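Local atomic coordinates of S-adenosylmethionine-dependent methyltransferase (Clostridium acetobutylicum, PDB entry 1Y8C), a protein that probably transfers a methyl group from S-adenosylmethionine to an acceptor substrate. Residues Lys21-Phe26 and Val223-Asn228; Ile139-Ser144 and Thr235-Tyr240. All blocks are in the same frame, centred on the assembly; numbering follows the deposited sequence.

Contact 2 lies within the seven-stranded sheet of a Rossmann-like methyltransferase and contact 1 packs beside it, their centres about 10 Å apart. Contact 2 pairs strands 136-143 and 237-244 inside the sheet; contact 1 sets helix 20-32 against the turn that leaves the edge strand 217-224. Tyr226 of contact 1 joins them, its OH lying 2.5 Å from Asp141 OD2 of contact 2, a probable hydrogen bond. Trp23 also touches both contacts: its CZ2 packs 3.7 Å from Arg237 CD. Cys225 N approaches Arg237 O to 2.6 Å, probably hydrogen-bonded, which carries the sheet pairing into the turn.

Contact 1 (Lys21-Phe26 and Val223-Asn228); sequences KKWSDF and VDCYSN
One face of the Trp23 indole is covered by the phenol ring of Tyr226, whose CD1 sits 3.4 Å above the indole plane and over its centre. The two form an offset stack: the five-membered ring of Trp23 and the Tyr226 ring are nearly parallel, with planes at 12° and centroids 4.0 Å apart. Each CB lies over the partner's ring, so the pair is closed by two CH-pi contacts. Cys225 SG approaches the same indole obliquely, 4.2 Å from Trp23 NE1, a sulfur-aromatic contact.

The Phe26 ring lies against backbone instead. Over one face come the Tyr226-Ser227 peptide atoms, Tyr226 C above the centre and Ser227 N nearer the rim, 3.4 Å from Phe26 CE1. Val223 CG2 meets Phe26 CZ obliquely at 3.9 Å. With CG of Phe26 trans to its own nitrogen (chi1 175°), the ring reaches out from the helix to the turn. Its CD2 also touches Tyr226 CD2 at 3.7 Å, the two side chains crossing at about a right angle, so Tyr226 packs against both Trp23 and Phe26. At the margin the extended chain of Lys22 lays CE 3.5 Å from Tyr226 O. No hydrogen bond crosses this interface; within the turn, Ser227 OG donates to Asp224 O in the carbonyl plane.

Cys225 and Tyr226 both have positive phi, and the chain turns sharply there after strand 217-224. Tyr226 N bonds to Thr239 OG1, which ties the turn to strand 237-244, while the Tyr226 hydroxyl reaches Asp141 on strand 136-143. Helix 20-32 thus packs through Trp23 and Phe26 over the end of edge strand 217-224, with Trp23 also touching Val18 and Leu109.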
loop_
_atom_site.group_PDB
_atom_site.type_symbol
_atom_site.label_atom_id
_atom_site.label_comp_id
_atom_site.label_asym_id
_atom_site.label_seq_id
_atom_site.Cartn_x
_atom_site.Cartn_y
_atom_site.Cartn_z
ATOM N N LYS A 21 4.292 2.721 -12.519
ATOM C CA LYS A 21 4.015 2.015 -13.769
ATOM C C LYS A 21 4.378 0.539 -13.664
ATOM O O LYS A 21 3.580 -0.325 -14.048
ATOM C CB LYS A 21 4.774 2.663 -14.938
ATOM C CG LYS A 21 4.259 4.062 -15.311
ATOM C CD LYS A 21 5.319 4.919 -16.038
ATOM C CE LYS A 21 4.887 6.398 -16.192
ATOM N NZ LYS A 21 3.595 6.604 -16.951
ATOM N N LYS A 22 5.563 0.238 -13.134
ATOM C CA LYS A 22 5.960 -1.155 -13.018
ATOM C C LYS A 22 4.905 -1.953 -12.248
ATOM O O LYS A 22 4.415 -2.976 -12.730
ATOM C CB LYS A 22 7.303 -1.288 -12.314
ATOM C CG LYS A 22 7.647 -2.738 -12.023
ATOM C CD LYS A 22 8.850 -2.872 -11.122
ATOM C CE LYS A 22 9.096 -4.338 -10.791
ATOM N NZ LYS A 22 10.212 -4.528 -9.825
ATOM N N TRP A 23 4.550 -1.475 -11.060
ATOM C CA TRP A 23 3.564 -2.164 -10.242
ATOM C C TRP A 23 2.209 -2.233 -10.942
ATOM O O TRP A 23 1.608 -3.310 -11.043
ATOM C CB TRP A 23 3.416 -1.483 -8.875
ATOM C CG TRP A 23 4.623 -1.603 -7.984
ATOM C CD1 TRP A 23 5.882 -1.991 -8.350
ATOM C CD2 TRP A 23 4.698 -1.272 -6.590
ATOM N NE1 TRP A 23 6.735 -1.919 -7.272
ATOM C CE2 TRP A 23 6.034 -1.478 -6.177
ATOM C CE3 TRP A 23 3.763 -0.815 -5.645
ATOM C CZ2 TRP A 23 6.464 -1.247 -4.865
ATOM C CZ3 TRP A 23 4.186 -0.583 -4.337
ATOM C CH2 TRP A 23 5.528 -0.800 -3.962
ATOM N N SER A 24 1.720 -1.100 -11.431
ATOM C CA SER A 24 0.431 -1.121 -12.102
ATOM C C SER A 24 0.442 -2.109 -13.270
ATOM O O SER A 24 -0.481 -2.905 -13.409
ATOM C CB SER A 24 0.017 0.290 -12.560
ATOM O OG SER A 24 1.060 0.965 -13.227
ATOM N N ASP A 25 1.489 -2.088 -14.091
ATOM C CA ASP A 25 1.561 -3.018 -15.222
ATOM C C ASP A 25 1.562 -4.450 -14.719
ATOM O O ASP A 25 0.860 -5.306 -15.265
ATOM C CB ASP A 25 2.819 -2.778 -16.056
ATOM C CG ASP A 25 2.813 -1.417 -16.736
ATOM O OD1 ASP A 25 1.816 -0.662 -16.553
ATOM O OD2 ASP A 25 3.796 -1.100 -17.446
ATOM N N PHE A 26 2.358 -4.719 -13.688
ATOM C CA PHE A 26 2.406 -6.062 -13.136
ATOM C C PHE A 26 1.003 -6.476 -12.709
ATOM O O PHE A 26 0.587 -7.613 -12.943
ATOM C CB PHE A 26 3.320 -6.137 -11.914
ATOM C CG PHE A 26 3.313 -7.493 -11.245
ATOM C CD1 PHE A 26 4.018 -8.561 -11.794
ATOM C CD2 PHE A 26 2.606 -7.700 -10.069
ATOM C CE1 PHE A 26 4.015 -9.820 -11.188
ATOM C CE2 PHE A 26 2.591 -8.958 -9.447
ATOM C CZ PHE A 26 3.304 -10.016 -10.008
ATOM N N VAL A 223 4.895 -13.574 -4.812
ATOM C CA VAL A 223 6.136 -13.199 -5.475
ATOM C C VAL A 223 6.947 -12.112 -4.772
ATOM O O VAL A 223 6.554 -11.580 -3.730
ATOM C CB VAL A 223 5.863 -12.718 -6.900
ATOM C CG1 VAL A 223 5.076 -13.772 -7.654
ATOM C CG2 VAL A 223 5.117 -11.378 -6.863
ATOM N N ASP A 224 8.083 -11.780 -5.380
ATOM C CA ASP A 224 8.985 -10.768 -4.854
ATOM C C ASP A 224 8.746 -9.412 -5.500
ATOM O O ASP A 224 8.912 -9.239 -6.703
ATOM C CB ASP A 224 10.438 -11.181 -5.090
ATOM C CG ASP A 224 11.427 -10.277 -4.375
ATOM O OD1 ASP A 224 11.326 -9.033 -4.503
ATOM O OD2 ASP A 224 12.329 -10.818 -3.693
ATOM N N CYS A 225 8.355 -8.456 -4.673
ATOM C CA CYS A 225 8.106 -7.096 -5.100
ATOM C C CYS A 225 7.612 -6.896 -6.532
ATOM O O CYS A 225 8.359 -6.448 -7.400
ATOM C CB CYS A 225 9.363 -6.274 -4.881
ATOM S SG CYS A 225 9.105 -4.507 -5.035
ATOM N N TYR A 226 6.339 -7.218 -6.748
ATOM C CA TYR A 226 5.653 -7.073 -8.035
ATOM C C TYR A 226 6.406 -7.553 -9.286
ATOM O O TYR A 226 6.677 -6.787 -10.208
ATOM C CB TYR A 226 5.211 -5.610 -8.214
ATOM C CG TYR A 226 4.241 -5.134 -7.150
ATOM C CD1 TYR A 226 4.697 -4.718 -5.893
ATOM C CD2 TYR A 226 2.863 -5.152 -7.378
ATOM C CE1 TYR A 226 3.803 -4.337 -4.889
ATOM C CE2 TYR A 226 1.961 -4.781 -6.381
ATOM C CZ TYR A 226 2.429 -4.378 -5.139
ATOM O OH TYR A 226 1.521 -4.058 -4.147
ATOM N N SER A 227 6.713 -8.841 -9.319
ATOM C CA SER A 227 7.403 -9.428 -10.447
ATOM C C SER A 227 7.240 -10.930 -10.328
ATOM O O SER A 227 6.793 -11.435 -9.296
ATOM C CB SER A 227 8.891 -9.066 -10.419
ATOM O OG SER A 227 9.570 -9.784 -9.397
ATOM N N ASN A 228 7.607 -11.646 -11.382
ATOM C CA ASN A 228 7.497 -13.096 -11.381
ATOM C C ASN A 228 8.509 -13.747 -10.450
ATOM O O ASN A 228 8.347 -14.904 -10.086
ATOM C CB ASN A 228 7.702 -13.635 -12.790
ATOM C CG ASN A 228 6.576 -13.253 -13.729
ATOM O OD1 ASN A 228 6.771 -13.177 -14.945
ATOM N ND2 ASN A 228 5.386 -13.029 -13.175
#

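Contact 2 (Ile139-Ser144 and Thr235-Tyr240); sequences IFDINS and TERITY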
loop_
_atom_site.group_PDB
_atom_site.type_symbol
_atom_site.label_atom_id
_atom_site.label_comp_id
_atom_site.label_asym_id
_atom_site.label_seq_id
_atom_site.Cartn_x
_atom_site.Cartn_y
_atom_site.Cartn_z
ATOM N N ILE A 139 -4.957 -7.947 -4.559
ATOM C CA ILE A 139 -3.506 -7.791 -4.576
ATOM C C ILE A 139 -3.014 -6.785 -3.528
ATOM O O ILE A 139 -3.485 -5.649 -3.474
ATOM C CB ILE A 139 -3.039 -7.348 -5.992
ATOM C CG1 ILE A 139 -3.454 -8.407 -7.013
ATOM C CG2 ILE A 139 -1.545 -7.153 -6.023
ATOM C CD1 ILE A 139 -3.076 -8.088 -8.445
ATOM N N PHE A 140 -2.070 -7.209 -2.693
ATOM C CA PHE A 140 -1.521 -6.336 -1.661
ATOM C C PHE A 140 -0.079 -6.722 -1.366
ATOM O O PHE A 140 0.332 -7.850 -1.632
ATOM C CB PHE A 140 -2.346 -6.445 -0.377
ATOM C CG PHE A 140 -2.163 -7.748 0.362
ATOM C CD1 PHE A 140 -1.285 -7.839 1.435
ATOM C CD2 PHE A 140 -2.884 -8.881 -0.002
ATOM C CE1 PHE A 140 -1.134 -9.039 2.136
ATOM C CE2 PHE A 140 -2.735 -10.093 0.702
ATOM C CZ PHE A 140 -1.862 -10.170 1.770
ATOM N N ASP A 141 0.698 -5.791 -0.819
ATOM C CA ASP A 141 2.076 -6.108 -0.488
ATOM C C ASP A 141 2.383 -5.745 0.938
ATOM O O ASP A 141 1.652 -4.987 1.570
ATOM C CB ASP A 141 3.048 -5.369 -1.407
ATOM C CG ASP A 141 3.061 -3.875 -1.164
ATOM O OD1 ASP A 141 3.560 -3.435 -0.103
ATOM O OD2 ASP A 141 2.568 -3.138 -2.040
ATOM N N ILE A 142 3.476 -6.295 1.442
ATOM C CA ILE A 142 3.904 -6.006 2.796
ATOM C C ILE A 142 5.417 -5.944 2.827
ATOM O O ILE A 142 6.093 -6.451 1.928
ATOM C CB ILE A 142 3.467 -7.101 3.780
ATOM C CG1 ILE A 142 4.237 -8.397 3.494
ATOM C CG2 ILE A 142 1.960 -7.312 3.682
ATOM C CD1 ILE A 142 4.021 -9.485 4.531
ATOM N N ASN A 143 5.947 -5.288 3.850
ATOM C CA ASN A 143 7.383 -5.237 4.004
ATOM C C ASN A 143 7.633 -6.563 4.682
ATOM O O ASN A 143 6.861 -6.981 5.554
ATOM C CB ASN A 143 7.816 -4.073 4.890
ATOM C CG ASN A 143 7.994 -2.780 4.104
ATOM O OD1 ASN A 143 8.538 -2.782 3.001
ATOM N ND2 ASN A 143 7.548 -1.669 4.674
ATOM N N SER A 144 8.687 -7.242 4.250
ATOM C CA SER A 144 9.021 -8.549 4.785
ATOM C C SER A 144 9.487 -8.448 6.222
ATOM O O SER A 144 9.908 -7.389 6.690
ATOM C CB SER A 144 10.116 -9.180 3.956
ATOM O OG SER A 144 11.312 -8.446 4.111
ATOM N N THR A 235 14.197 -11.315 0.619
ATOM C CA THR A 235 13.222 -10.461 -0.052
ATOM C C THR A 235 12.762 -9.345 0.883
ATOM O O THR A 235 12.519 -9.578 2.054
ATOM C CB THR A 235 12.011 -11.276 -0.491
ATOM O OG1 THR A 235 12.441 -12.310 -1.386
ATOM C CG2 THR A 235 10.993 -10.381 -1.198
ATOM N N GLU A 236 12.643 -8.131 0.368
ATOM C CA GLU A 236 12.235 -7.031 1.214
ATOM C C GLU A 236 10.766 -6.662 1.090
ATOM O O GLU A 236 10.188 -6.086 2.007
ATOM C CB GLU A 236 13.089 -5.805 0.922
ATOM C CG GLU A 236 14.567 -6.046 1.082
ATOM C CD GLU A 236 15.353 -4.754 1.198
ATOM O OE1 GLU A 236 14.813 -3.689 0.810
ATOM O OE2 GLU A 236 16.510 -4.805 1.677
ATOM N N ARG A 237 10.157 -6.984 -0.042
ATOM C CA ARG A 237 8.753 -6.648 -0.254
ATOM C C ARG A 237 8.023 -7.803 -0.922
ATOM O O ARG A 237 8.321 -8.171 -2.051
ATOM C CB ARG A 237 8.630 -5.380 -1.116
ATOM C CG ARG A 237 7.193 -4.897 -1.261
ATOM C CD ARG A 237 7.071 -3.621 -2.085
ATOM N NE ARG A 237 7.718 -2.474 -1.466
ATOM C CZ ARG A 237 7.199 -1.731 -0.488
ATOM N NH1 ARG A 237 5.999 -2.005 0.007
ATOM N NH2 ARG A 237 7.887 -0.701 0.005
ATOM N N ILE A 238 7.056 -8.366 -0.217
ATOM C CA ILE A 238 6.305 -9.484 -0.736
ATOM C C ILE A 238 4.952 -9.092 -1.309
ATOM O O ILE A 238 4.155 -8.417 -0.653
ATOM C CB ILE A 238 6.111 -10.549 0.364
ATOM C CG1 ILE A 238 7.487 -11.073 0.804
ATOM C CG2 ILE A 238 5.206 -11.654 -0.145
ATOM C CD1 ILE A 238 7.493 -11.999 2.009
ATOM N N THR A 239 4.691 -9.502 -2.547
ATOM C CA THR A 239 3.406 -9.190 -3.153
ATOM C C THR A 239 2.523 -10.423 -3.213
ATOM O O THR A 239 2.856 -11.399 -3.870
ATOM C CB THR A 239 3.560 -8.629 -4.564
ATOM O OG1 THR A 239 4.222 -7.353 -4.511
ATOM C CG2 THR A 239 2.180 -8.454 -5.198
ATOM N N TYR A 240 1.406 -10.373 -2.499
ATOM C CA TYR A 240 0.458 -11.474 -2.481
ATOM C C TYR A 240 -0.667 -11.242 -3.485
ATOM O O TYR A 240 -1.101 -10.108 -3.729
ATOM C CB TYR A 240 -0.186 -11.633 -1.107
ATOM C CG TYR A 240 0.656 -12.333 -0.066
ATOM C CD1 TYR A 240 1.518 -11.613 0.766
ATOM C CD2 TYR A 240 0.560 -13.712 0.117
ATOM C CE1 TYR A 240 2.259 -12.242 1.758
ATOM C CE2 TYR A 240 1.297 -14.359 1.105
ATOM C CZ TYR A 240 2.144 -13.613 1.924
ATOM O OH TYR A 240 2.848 -14.257 2.913
#
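Arg237 leaves its strand with CG opposite the backbone N (chi1 -174°) and bends at chi3 (-64°), which brings NH1 to Asp141, whose own CG is tucked between N and the carbonyl carbon (chi1 69°). The resulting salt bridge, Arg237 NH1 to Asp141 OD1 at 2.8 Å, lies in the guanidinium plane but meets the carboxylate from above its plane, the two planes being almost perpendicular. Asp110 gives NH1 a second carboxylate and its N donates to Asp141 OD1, the Tyr226 hydroxyl holds Asp141 OD2, and Asp17 takes Arg237 NE; these neighbours probably help stabilise the buried charges. Asn143 OD1 lies over one guanidinium face without bonding to it, while its ND2 is hydrogen-bonded to Glu200 OE1.

On the face that carries Phe140, Ile142, Ile238 and Tyr240, Tyr240 CB sits over the Phe140 ring, 3.5 Å from CE2, in a CH-pi contact; the rings run nearly parallel but slid apart. Ile142 CG1 packs on Ile238 CB at 4.2 Å.

Backbone bonds join Phe140 with Tyr240 and Ile142 with Ile238 in both directions. Where strand 136-143 ends, Ser144 N donates to Glu236 O, and Ser144 OG donates to Thr235 O, 2.6 Å away, on a lone pair. The same hydroxyl caps helix 145-152 through Lys147 N.

This antiparallel pairing, with strand 237-244 inserted between 136-143 and 217-224, completes the 3-2-1-4-5-7-6 strand order characteristic of class I S-adenosylmethionine-dependent methyltransferases.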